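Local atomic coordinates of protein toll (Drosophila melanogaster, PDB entry 4LXR), a protein that binds the cleaved, active form of the cytokine Spätzle through its extracellular leucine-rich repeats, switching on signalling in dorsal-ventral patterning of the embryo and in antifungal immunity. Residues Ile378-Leu389 / Asp403-Gly412; Ile507-Asp515 / Asp539-Leu548. One frame throughout, in Å; residues are numbered along the deposited sequence. Where two conformers were deposited one is given.

Contact 1: residues Ile378-Leu389 / Asp403-Gly412; sequences ISGDIFSNLGNL and DSRAFVSTNG
I378 and F383 meet A406 and F407 where two successive coils of the Toll leucine-rich-repeat solenoid stack on their convex side, each built of consecutive type I turns. CD1 of I378 abuts CZ of F407 at 3.9 Å, while its CG2 branch touches CB of A406. F383 and F407 lie side by side, ring planes 39° apart, and both reach L392. The T410 methyl CG2 sits 3.6 Å from F383 O. One direct backbone bond and a water tie the coils together: D403 N donates to I378 O at 2.9 Å, and water 1 accepts from F383 N and donates to S379 O and A406 O. Beside this link the D403 side chain lies against G380: CB is 3.4 Å from G380 N, and CG, anti to the backbone N (chi1 -175°), carries OD1 to 3.5 Å from G380 CA. OD1 also accepts from R405 N in an Asx turn. Cutting D403 back to alanine removes the carboxylate, which would probably leave R405 N without its acceptor and open a gap over G380 CA. S379 OG bonds to D356 of the preceding repeat. At the far end, S409 O receives a CA-H...O contact from G387 CA at 3.5 Å.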
loop_
_atom_site.group_PDB
_atom_site.type_symbol
_atom_site.label_atom_id
_atom_site.label_comp_id
_atom_site.label_asym_id
_atom_site.label_seq_id
_atom_site.Cartn_x
_atom_site.Cartn_y
_atom_site.Cartn_z
ATOM N N ILE A 378 -19.800 2.339 -18.697
ATOM C CA ILE A 378 -18.980 3.354 -19.337
ATOM C C ILE A 378 -19.483 3.393 -20.757
ATOM O O ILE A 378 -19.507 2.355 -21.444
ATOM C CB ILE A 378 -17.483 3.011 -19.329
ATOM C CG1 ILE A 378 -17.024 2.646 -17.921
ATOM C CG2 ILE A 378 -16.666 4.184 -19.874
ATOM C CD1 ILE A 378 -15.519 2.494 -17.795
ATOM N N SER A 379 -19.933 4.563 -21.189
ATOM C CA SER A 379 -20.574 4.656 -22.491
ATOM C C SER A 379 -19.525 4.985 -23.538
ATOM O O SER A 379 -18.377 5.290 -23.203
ATOM C CB SER A 379 -21.690 5.712 -22.491
ATOM O OG SER A 379 -21.161 7.029 -22.427
ATOM N N GLY A 380 -19.927 4.915 -24.803
ATOM C CA GLY A 380 -19.034 5.240 -25.895
ATOM C C GLY A 380 -18.683 6.711 -26.022
ATOM O O GLY A 380 -17.723 7.047 -26.707
ATOM N N ASP A 381 -19.438 7.588 -25.357
ATOM C CA ASP A 381 -19.241 9.038 -25.503
ATOM C C ASP A 381 -18.603 9.747 -24.316
ATOM O O ASP A 381 -18.010 10.814 -24.484
ATOM C CB ASP A 381 -20.572 9.737 -25.805
ATOM C CG ASP A 381 -21.019 9.557 -27.242
ATOM O OD1 ASP A 381 -20.209 9.100 -28.074
ATOM O OD2 ASP A 381 -22.183 9.893 -27.540
ATOM N N ILE A 382 -18.738 9.173 -23.125
ATOM C CA ILE A 382 -18.371 9.876 -21.904
ATOM C C ILE A 382 -16.934 10.406 -21.905
ATOM O O ILE A 382 -16.701 11.535 -21.469
ATOM C CB ILE A 382 -18.671 9.031 -20.623
ATOM C CG1 ILE A 382 -18.351 9.832 -19.358
ATOM C CG2 ILE A 382 -17.906 7.724 -20.629
ATOM C CD1 ILE A 382 -19.294 10.995 -19.116
ATOM N N PHE A 383 -15.985 9.623 -22.422
ATOM C CA PHE A 383 -14.566 10.019 -22.385
ATOM C C PHE A 383 -14.014 10.345 -23.772
ATOM O O PHE A 383 -12.801 10.441 -23.945
ATOM C CB PHE A 383 -13.692 8.898 -21.790
ATOM C CG PHE A 383 -14.100 8.453 -20.412
ATOM C CD1 PHE A 383 -14.519 9.370 -19.454
ATOM C CD2 PHE A 383 -14.054 7.109 -20.072
ATOM C CE1 PHE A 383 -14.881 8.946 -18.188
ATOM C CE2 PHE A 383 -14.420 6.681 -18.810
ATOM C CZ PHE A 383 -14.832 7.596 -17.863
ATOM N N SER A 384 -14.895 10.517 -24.755
ATOM C CA SER A 384 -14.471 10.578 -26.153
ATOM C C SER A 384 -13.679 11.829 -26.498
ATOM O O SER A 384 -13.063 11.896 -27.560
ATOM C CB SER A 384 -15.669 10.451 -27.093
ATOM O OG SER A 384 -16.466 11.621 -27.028
ATOM N N ASN A 385 -13.707 12.820 -25.612
ATOM C CA ASN A 385 -12.950 14.052 -25.820
ATOM C C ASN A 385 -11.794 14.160 -24.852
ATOM O O ASN A 385 -11.177 15.224 -24.719
ATOM C CB ASN A 385 -13.849 15.280 -25.670
ATOM C CG ASN A 385 -14.564 15.639 -26.956
ATOM O OD1 ASN A 385 -15.767 15.422 -27.093
ATOM N ND2 ASN A 385 -13.824 16.202 -27.907
ATOM N N LEU A 386 -11.501 13.066 -24.157
ATOM C CA LEU A 386 -10.502 13.137 -23.106
ATOM C C LEU A 386 -9.137 12.620 -23.565
ATOM O O LEU A 386 -8.513 11.802 -22.887
ATOM C CB LEU A 386 -10.989 12.412 -21.852
ATOM C CG LEU A 386 -12.158 13.077 -21.118
ATOM C CD1 LEU A 386 -12.416 12.397 -19.774
ATOM C CD2 LEU A 386 -11.905 14.585 -20.923
ATOM N N GLY A 387 -8.680 13.121 -24.711
ATOM C CA GLY A 387 -7.403 12.724 -25.278
ATOM C C GLY A 387 -6.188 12.890 -24.369
ATOM O O GLY A 387 -5.180 12.205 -24.546
ATOM N N ASN A 388 -6.270 13.794 -23.397
ATOM C CA ASN A 388 -5.140 14.055 -22.503
ATOM C C ASN A 388 -5.186 13.334 -21.158
ATOM O O ASN A 388 -4.235 13.428 -20.362
ATOM C CB ASN A 388 -4.981 15.562 -22.240
ATOM C CG ASN A 388 -4.136 16.245 -23.287
ATOM O OD1 ASN A 388 -4.266 15.976 -24.474
ATOM N ND2 ASN A 388 -3.246 17.125 -22.847
ATOM N N LEU A 389 -6.298 12.667 -20.871
ATOM C CA LEU A 389 -6.456 11.992 -19.579
ATOM C C LEU A 389 -5.311 10.996 -19.344
ATOM O O LEU A 389 -4.978 10.223 -20.227
ATOM C CB LEU A 389 -7.802 11.272 -19.521
ATOM C CG LEU A 389 -8.214 10.779 -18.133
ATOM C CD1 LEU A 389 -8.374 11.967 -17.182
ATOM C CD2 LEU A 389 -9.502 9.951 -18.222
ATOM N N ASP A 403 -18.642 0.078 -22.969
ATOM C CA ASP A 403 -18.947 0.185 -24.386
ATOM C C ASP A 403 -17.698 -0.123 -25.214
ATOM O O ASP A 403 -16.571 0.201 -24.809
ATOM C CB ASP A 403 -19.459 1.574 -24.725
ATOM C CG ASP A 403 -19.898 1.682 -26.168
ATOM O OD1 ASP A 403 -19.035 1.945 -27.037
ATOM O OD2 ASP A 403 -21.100 1.480 -26.435
ATOM N N SER A 404 -17.897 -0.739 -26.372
ATOM C CA SER A 404 -16.765 -1.193 -27.176
ATOM C C SER A 404 -15.935 -0.011 -27.669
ATOM O O SER A 404 -14.758 -0.162 -27.956
ATOM C CB SER A 404 -17.224 -2.085 -28.341
ATOM O OG SER A 404 -18.063 -1.366 -29.227
ATOM N N ARG A 405 -16.544 1.172 -27.731
ATOM C CA ARG A 405 -15.824 2.368 -28.159
ATOM C C ARG A 405 -15.463 3.320 -27.019
ATOM O O ARG A 405 -15.024 4.451 -27.268
ATOM C CB ARG A 405 -16.597 3.103 -29.264
ATOM C CG ARG A 405 -16.823 2.242 -30.504
ATOM C CD ARG A 405 -17.351 3.028 -31.694
ATOM N NE ARG A 405 -16.400 4.022 -32.193
ATOM C CZ ARG A 405 -15.304 3.742 -32.898
ATOM N NH1 ARG A 405 -14.990 2.484 -33.180
ATOM N NH2 ARG A 405 -14.510 4.723 -33.311
ATOM N N ALA A 406 -15.614 2.858 -25.776
ATOM C CA ALA A 406 -15.336 3.699 -24.604
ATOM C C ALA A 406 -13.934 4.308 -24.588
ATOM O O ALA A 406 -13.756 5.465 -24.188
ATOM C CB ALA A 406 -15.572 2.925 -23.322
ATOM N N PHE A 407 -12.948 3.530 -25.028
ATOM C CA PHE A 407 -11.555 3.937 -24.901
ATOM C C PHE A 407 -10.819 4.105 -26.230
ATOM O O PHE A 407 -9.592 4.053 -26.284
ATOM C CB PHE A 407 -10.813 2.986 -23.962
ATOM C CG PHE A 407 -11.328 3.023 -22.556
ATOM C CD1 PHE A 407 -10.961 4.061 -21.693
ATOM C CD2 PHE A 407 -12.202 2.042 -22.098
ATOM C CE1 PHE A 407 -11.464 4.107 -20.384
ATOM C CE2 PHE A 407 -12.694 2.074 -20.795
ATOM C CZ PHE A 407 -12.336 3.106 -19.941
ATOM N N VAL A 408 -11.567 4.344 -27.293
ATOM C CA VAL A 408 -10.945 4.554 -28.585
ATOM C C VAL A 408 -10.174 5.878 -28.629
ATOM O O VAL A 408 -9.142 5.959 -29.280
ATOM C CB VAL A 408 -11.964 4.443 -29.760
ATOM C CG1 VAL A 408 -13.144 5.378 -29.555
ATOM C CG2 VAL A 408 -11.288 4.746 -31.082
ATOM N N SER A 409 -10.636 6.893 -27.896
ATOM C CA SER A 409 -10.071 8.237 -28.033
ATOM C C SER A 409 -9.186 8.701 -26.876
ATOM O O SER A 409 -8.729 9.847 -26.855
ATOM C CB SER A 409 -11.184 9.257 -28.282
ATOM O OG SER A 409 -11.907 8.923 -29.459
ATOM N N THR A 410 -8.945 7.814 -25.920
ATOM C CA THR A 410 -8.127 8.146 -24.762
ATOM C C THR A 410 -6.680 7.667 -24.942
ATOM O O THR A 410 -6.163 6.874 -24.147
ATOM C CB THR A 410 -8.715 7.538 -23.496
ATOM O OG1 THR A 410 -9.029 6.169 -23.754
ATOM C CG2 THR A 410 -9.993 8.269 -23.098
ATOM N N ASN A 411 -6.034 8.170 -25.989
ATOM C CA ASN A 411 -4.670 7.770 -26.342
ATOM C C ASN A 411 -3.637 8.205 -25.317
ATOM O O ASN A 411 -2.543 7.652 -25.251
ATOM C CB ASN A 411 -4.302 8.330 -27.715
ATOM C CG ASN A 411 -5.370 8.056 -28.757
ATOM O OD1 ASN A 411 -5.909 6.952 -28.831
ATOM N ND2 ASN A 411 -5.696 9.068 -29.556
ATOM N N GLY A 412 -3.985 9.199 -24.513
ATOM C CA GLY A 412 -3.078 9.678 -23.490
ATOM C C GLY A 412 -3.102 8.847 -22.219
ATOM O O GLY A 412 -2.221 9.002 -21.374
HETATM O O HOH W 1 -16.089 7.143 -23.449
HETATM O O HOH W 2 -6.363 9.866 -22.694
#

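Contact 2: residues Ile507-Asp515 / Asp539-Leu548; sequences IRRIALPED and DCTILWFIQL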
loop_
_atom_site.group_PDB
_atom_site.type_symbol
_atom_site.label_atom_id
_atom_site.label_comp_id
_atom_site.label_asym_id
_atom_site.label_seq_id
_atom_site.Cartn_x
_atom_site.Cartn_y
_atom_site.Cartn_z
ATOM N N ILE A 507 -8.204 -20.806 -10.464
ATOM C CA ILE A 507 -7.287 -21.604 -11.280
ATOM C C ILE A 507 -7.124 -23.015 -10.725
ATOM O O ILE A 507 -6.396 -23.226 -9.766
ATOM C CB ILE A 507 -5.911 -20.900 -11.395
ATOM C CG1 ILE A 507 -6.078 -19.548 -12.114
ATOM C CG2 ILE A 507 -4.901 -21.780 -12.123
ATOM C CD1 ILE A 507 -4.861 -18.629 -12.030
ATOM N N ARG A 508 -7.811 -23.972 -11.338
ATOM C CA ARG A 508 -7.768 -25.360 -10.877
ATOM C C ARG A 508 -6.777 -26.212 -11.665
ATOM O O ARG A 508 -6.119 -27.087 -11.104
ATOM C CB ARG A 508 -9.174 -25.970 -10.867
ATOM C CG ARG A 508 -10.028 -25.370 -9.761
ATOM C CD ARG A 508 -11.403 -25.995 -9.632
ATOM N NE ARG A 508 -12.096 -25.450 -8.467
ATOM C CZ ARG A 508 -12.754 -24.296 -8.458
ATOM N NH1 ARG A 508 -12.820 -23.554 -9.558
ATOM N NH2 ARG A 508 -13.349 -23.883 -7.349
ATOM N N ARG A 509 -6.658 -25.942 -12.961
ATOM C CA ARG A 509 -5.621 -26.582 -13.763
ATOM C C ARG A 509 -4.673 -25.563 -14.382
ATOM O O ARG A 509 -5.068 -24.451 -14.739
ATOM C CB ARG A 509 -6.220 -27.470 -14.857
ATOM C CG ARG A 509 -5.179 -28.253 -15.669
ATOM C CD ARG A 509 -5.861 -29.197 -16.626
ATOM N NE ARG A 509 -6.737 -30.102 -15.887
ATOM C CZ ARG A 509 -7.705 -30.818 -16.438
ATOM N NH1 ARG A 509 -7.931 -30.729 -17.740
ATOM N NH2 ARG A 509 -8.449 -31.614 -15.688
ATOM N N ILE A 510 -3.413 -25.967 -14.471
ATOM C CA ILE A 510 -2.381 -25.279 -15.233
ATOM C C ILE A 510 -1.713 -26.321 -16.131
ATOM O O ILE A 510 -0.942 -27.153 -15.659
ATOM C CB ILE A 510 -1.303 -24.677 -14.329
ATOM C CG1 ILE A 510 -1.908 -23.611 -13.412
ATOM C CG2 ILE A 510 -0.172 -24.112 -15.176
ATOM C CD1 ILE A 510 -0.896 -22.932 -12.528
ATOM N N ALA A 511 -2.019 -26.279 -17.422
ATOM C CA ALA A 511 -1.618 -27.335 -18.332
ATOM C C ALA A 511 -0.550 -26.867 -19.312
ATOM O O ALA A 511 -0.856 -26.249 -20.332
ATOM C CB ALA A 511 -2.833 -27.873 -19.073
ATOM N N LEU A 512 0.705 -27.159 -18.984
ATOM C CA LEU A 512 1.833 -26.846 -19.851
ATOM C C LEU A 512 2.265 -28.104 -20.590
ATOM O O LEU A 512 2.287 -29.190 -20.013
ATOM C CB LEU A 512 2.996 -26.282 -19.033
ATOM C CG LEU A 512 2.635 -25.055 -18.197
ATOM C CD1 LEU A 512 3.845 -24.525 -17.460
ATOM C CD2 LEU A 512 2.033 -23.990 -19.085
ATOM N N PRO A 513 2.614 -27.964 -21.876
ATOM C CA PRO A 513 2.897 -29.148 -22.687
ATOM C C PRO A 513 4.328 -29.655 -22.523
ATOM O O PRO A 513 5.186 -28.988 -21.936
ATOM C CB PRO A 513 2.661 -28.652 -24.115
ATOM C CG PRO A 513 2.834 -27.144 -24.051
ATOM C CD PRO A 513 2.919 -26.721 -22.602
ATOM N N GLU A 514 4.569 -30.851 -23.046
ATOM C CA GLU A 514 5.883 -31.466 -22.967
ATOM C C GLU A 514 6.894 -30.628 -23.743
ATOM O O GLU A 514 7.893 -30.179 -23.182
ATOM C CB GLU A 514 5.831 -32.892 -23.522
ATOM C CG GLU A 514 6.914 -33.823 -22.990
ATOM C CD GLU A 514 6.774 -35.248 -23.513
ATOM O OE1 GLU A 514 7.815 -35.881 -23.793
ATOM O OE2 GLU A 514 5.627 -35.734 -23.643
ATOM N N ASP A 515 6.591 -30.400 -25.022
ATOM C CA ASP A 515 7.491 -29.746 -25.980
ATOM C C ASP A 515 8.327 -28.597 -25.416
ATOM O O ASP A 515 7.789 -27.643 -24.854
ATOM C CB ASP A 515 6.694 -29.258 -27.197
ATOM C CG ASP A 515 7.312 -29.695 -28.516
ATOM O OD1 ASP A 515 8.550 -29.866 -28.569
ATOM O OD2 ASP A 515 6.559 -29.867 -29.500
ATOM N N ASP A 539 -3.370 -33.224 -9.952
ATOM C CA ASP A 539 -3.497 -34.532 -10.571
ATOM C C ASP A 539 -2.502 -34.666 -11.728
ATOM O O ASP A 539 -1.654 -33.793 -11.924
ATOM C CB ASP A 539 -4.950 -34.819 -11.001
ATOM C CG ASP A 539 -5.515 -33.788 -11.978
ATOM O OD1 ASP A 539 -4.750 -33.047 -12.628
ATOM O OD2 ASP A 539 -6.756 -33.732 -12.109
ATOM N N CYS A 540 -2.595 -35.753 -12.487
ATOM C CA CYS A 540 -1.631 -36.020 -13.553
ATOM C C CYS A 540 -1.554 -34.910 -14.613
ATOM O O CYS A 540 -0.611 -34.868 -15.413
ATOM C CB CYS A 540 -1.935 -37.366 -14.214
ATOM S SG CYS A 540 -3.540 -37.447 -15.031
ATOM N N THR A 541 -2.530 -33.998 -14.603
ATOM C CA THR A 541 -2.646 -32.990 -15.665
ATOM C C THR A 541 -1.745 -31.765 -15.476
ATOM O O THR A 541 -1.616 -30.944 -16.387
ATOM C CB THR A 541 -4.119 -32.528 -15.887
ATOM O OG1 THR A 541 -4.574 -31.792 -14.746
ATOM C CG2 THR A 541 -5.033 -33.724 -16.103
ATOM N N ILE A 542 -1.120 -31.641 -14.308
ATOM C CA ILE A 542 -0.266 -30.489 -14.043
ATOM C C ILE A 542 1.197 -30.881 -13.968
ATOM O O ILE A 542 2.018 -30.132 -13.420
ATOM C CB ILE A 542 -0.665 -29.726 -12.747
ATOM C CG1 ILE A 542 -0.409 -30.578 -11.507
ATOM C CG2 ILE A 542 -2.122 -29.283 -12.810
ATOM C CD1 ILE A 542 -0.389 -29.784 -10.224
ATOM N N LEU A 543 1.514 -32.046 -14.539
ATOM C CA LEU A 543 2.852 -32.634 -14.450
ATOM C C LEU A 543 3.955 -31.681 -14.890
ATOM O O LEU A 543 4.897 -31.428 -14.145
ATOM C CB LEU A 543 2.941 -33.931 -15.269
ATOM C CG LEU A 543 4.367 -34.444 -15.509
ATOM C CD1 LEU A 543 5.046 -34.828 -14.200
ATOM C CD2 LEU A 543 4.376 -35.609 -16.493
ATOM N N TRP A 544 3.833 -31.142 -16.098
ATOM C CA TRP A 544 4.921 -30.350 -16.660
ATOM C C TRP A 544 5.053 -28.991 -16.002
ATOM O O TRP A 544 6.157 -28.460 -15.907
ATOM C CB TRP A 544 4.822 -30.276 -18.186
ATOM C CG TRP A 544 5.078 -31.626 -18.784
ATOM C CD1 TRP A 544 4.172 -32.445 -19.398
ATOM C CD2 TRP A 544 6.321 -32.347 -18.759
ATOM N NE1 TRP A 544 4.784 -33.623 -19.778
ATOM C CE2 TRP A 544 6.100 -33.587 -19.398
ATOM C CE3 TRP A 544 7.601 -32.056 -18.274
ATOM C CZ2 TRP A 544 7.118 -34.540 -19.564
ATOM C CZ3 TRP A 544 8.614 -33.003 -18.441
ATOM C CH2 TRP A 544 8.362 -34.230 -19.080
ATOM N N PHE A 545 3.933 -28.450 -15.525
ATOM C CA PHE A 545 3.958 -27.272 -14.673
ATOM C C PHE A 545 4.777 -27.535 -13.413
ATOM O O PHE A 545 5.646 -26.744 -13.050
ATOM C CB PHE A 545 2.543 -26.840 -14.273
ATOM C CG PHE A 545 2.520 -25.791 -13.197
ATOM C CD1 PHE A 545 2.915 -24.482 -13.472
ATOM C CD2 PHE A 545 2.111 -26.103 -11.904
ATOM C CE1 PHE A 545 2.894 -23.500 -12.479
ATOM C CE2 PHE A 545 2.085 -25.123 -10.905
ATOM C CZ PHE A 545 2.480 -23.821 -11.198
ATOM N N ILE A 546 4.486 -28.640 -12.739
ATOM C CA ILE A 546 5.260 -29.016 -11.562
ATOM C C ILE A 546 6.749 -29.177 -11.892
ATOM O O ILE A 546 7.608 -28.698 -11.148
ATOM C CB ILE A 546 4.717 -30.300 -10.909
ATOM C CG1 ILE A 546 3.318 -30.042 -10.357
ATOM C CG2 ILE A 546 5.635 -30.760 -9.792
ATOM C CD1 ILE A 546 3.272 -28.899 -9.389
ATOM N N GLN A 547 7.055 -29.823 -13.014
ATOM C CA GLN A 547 8.453 -29.964 -13.429
ATOM C C GLN A 547 9.067 -28.592 -13.736
ATOM O O GLN A 547 10.238 -28.355 -13.447
ATOM C CB GLN A 547 8.596 -30.903 -14.638
ATOM C CG GLN A 547 8.055 -32.325 -14.455
ATOM C CD GLN A 547 8.904 -33.184 -13.535
ATOM O OE1 GLN A 547 9.172 -32.814 -12.392
ATOM N NE2 GLN A 547 9.325 -34.352 -14.031
ATOM N N LEU A 548 8.269 -27.698 -14.320
ATOM C CA LEU A 548 8.697 -26.326 -14.603
ATOM C C LEU A 548 9.032 -25.604 -13.307
ATOM O O LEU A 548 10.075 -24.961 -13.193
ATOM C CB LEU A 548 7.603 -25.561 -15.366
ATOM C CG LEU A 548 7.817 -24.128 -15.879
ATOM C CD1 LEU A 548 7.544 -23.065 -14.820
ATOM C CD2 LEU A 548 9.220 -23.968 -16.422
HETATM O O HOH W 3 -5.749 -29.840 -12.528
HETATM O O HOH W 4 -7.650 -31.487 -13.278
HETATM O O HOH W 5 1.105 -28.867 -17.020
HETATM O O HOH W 6 1.172 -31.438 -17.771
#
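The C-terminal cap of the first leucine-rich-repeat array sets its helix 543-549 against strand 509-510 and the residues that follow it in LRR 15. I510 lies over one face of the F545 ring, CD1 3.9 Å from the centroid and 18° off the normal; its CG2 branch, anti to the backbone N, closes to 3.5 Å on CD1 of that ring. L512 comes at the ring edge with CD1, which also nears CG of L548. Next to F545 on the helix, W544 offers a face to the poorly ordered E514, whose CA stands 4.0 Å from the centroid of the five-membered ring. L543 CD2 covers the opposite face. No direct hydrogen bond crosses the interface; waters bridge it instead. Water 5 accepts from L512 N at 2.6 Å and from F545 N and lies 3.0 Å from I510 O, a possible acceptor, coupling the helix start to the strand. In one of two R509 conformers, and so with some doubt, T541 CG2 lies over a guanidinium face and water 4 links NH2 to D539 OD2. D539 OD1 accepts from T541 N in an Asx turn, next to C540, whose disulfide to C591 belongs to the LRRCT module that closes a leucine-rich-repeat solenoid.

The two contacts illustrate how one solenoid uses different means along its body and at the end of its first repeat array. Contact 1 joins like to like: equivalent loops of adjacent repeats, with small residues and backbone groups close together and a direct N-H to carbonyl hydrogen bond between backbones. Contact 2 joins unlike elements, the last numbered repeat of that array and a capping helix, so side chains carry it and water supplies the bridges between backbones. Both are partly buried: F383, F407 and F545 are buried, whereas W544 is partly exposed; an Asx turn occurs in each. Their centres lie 40 Å apart and their nearest atoms about 24 Å, without touching.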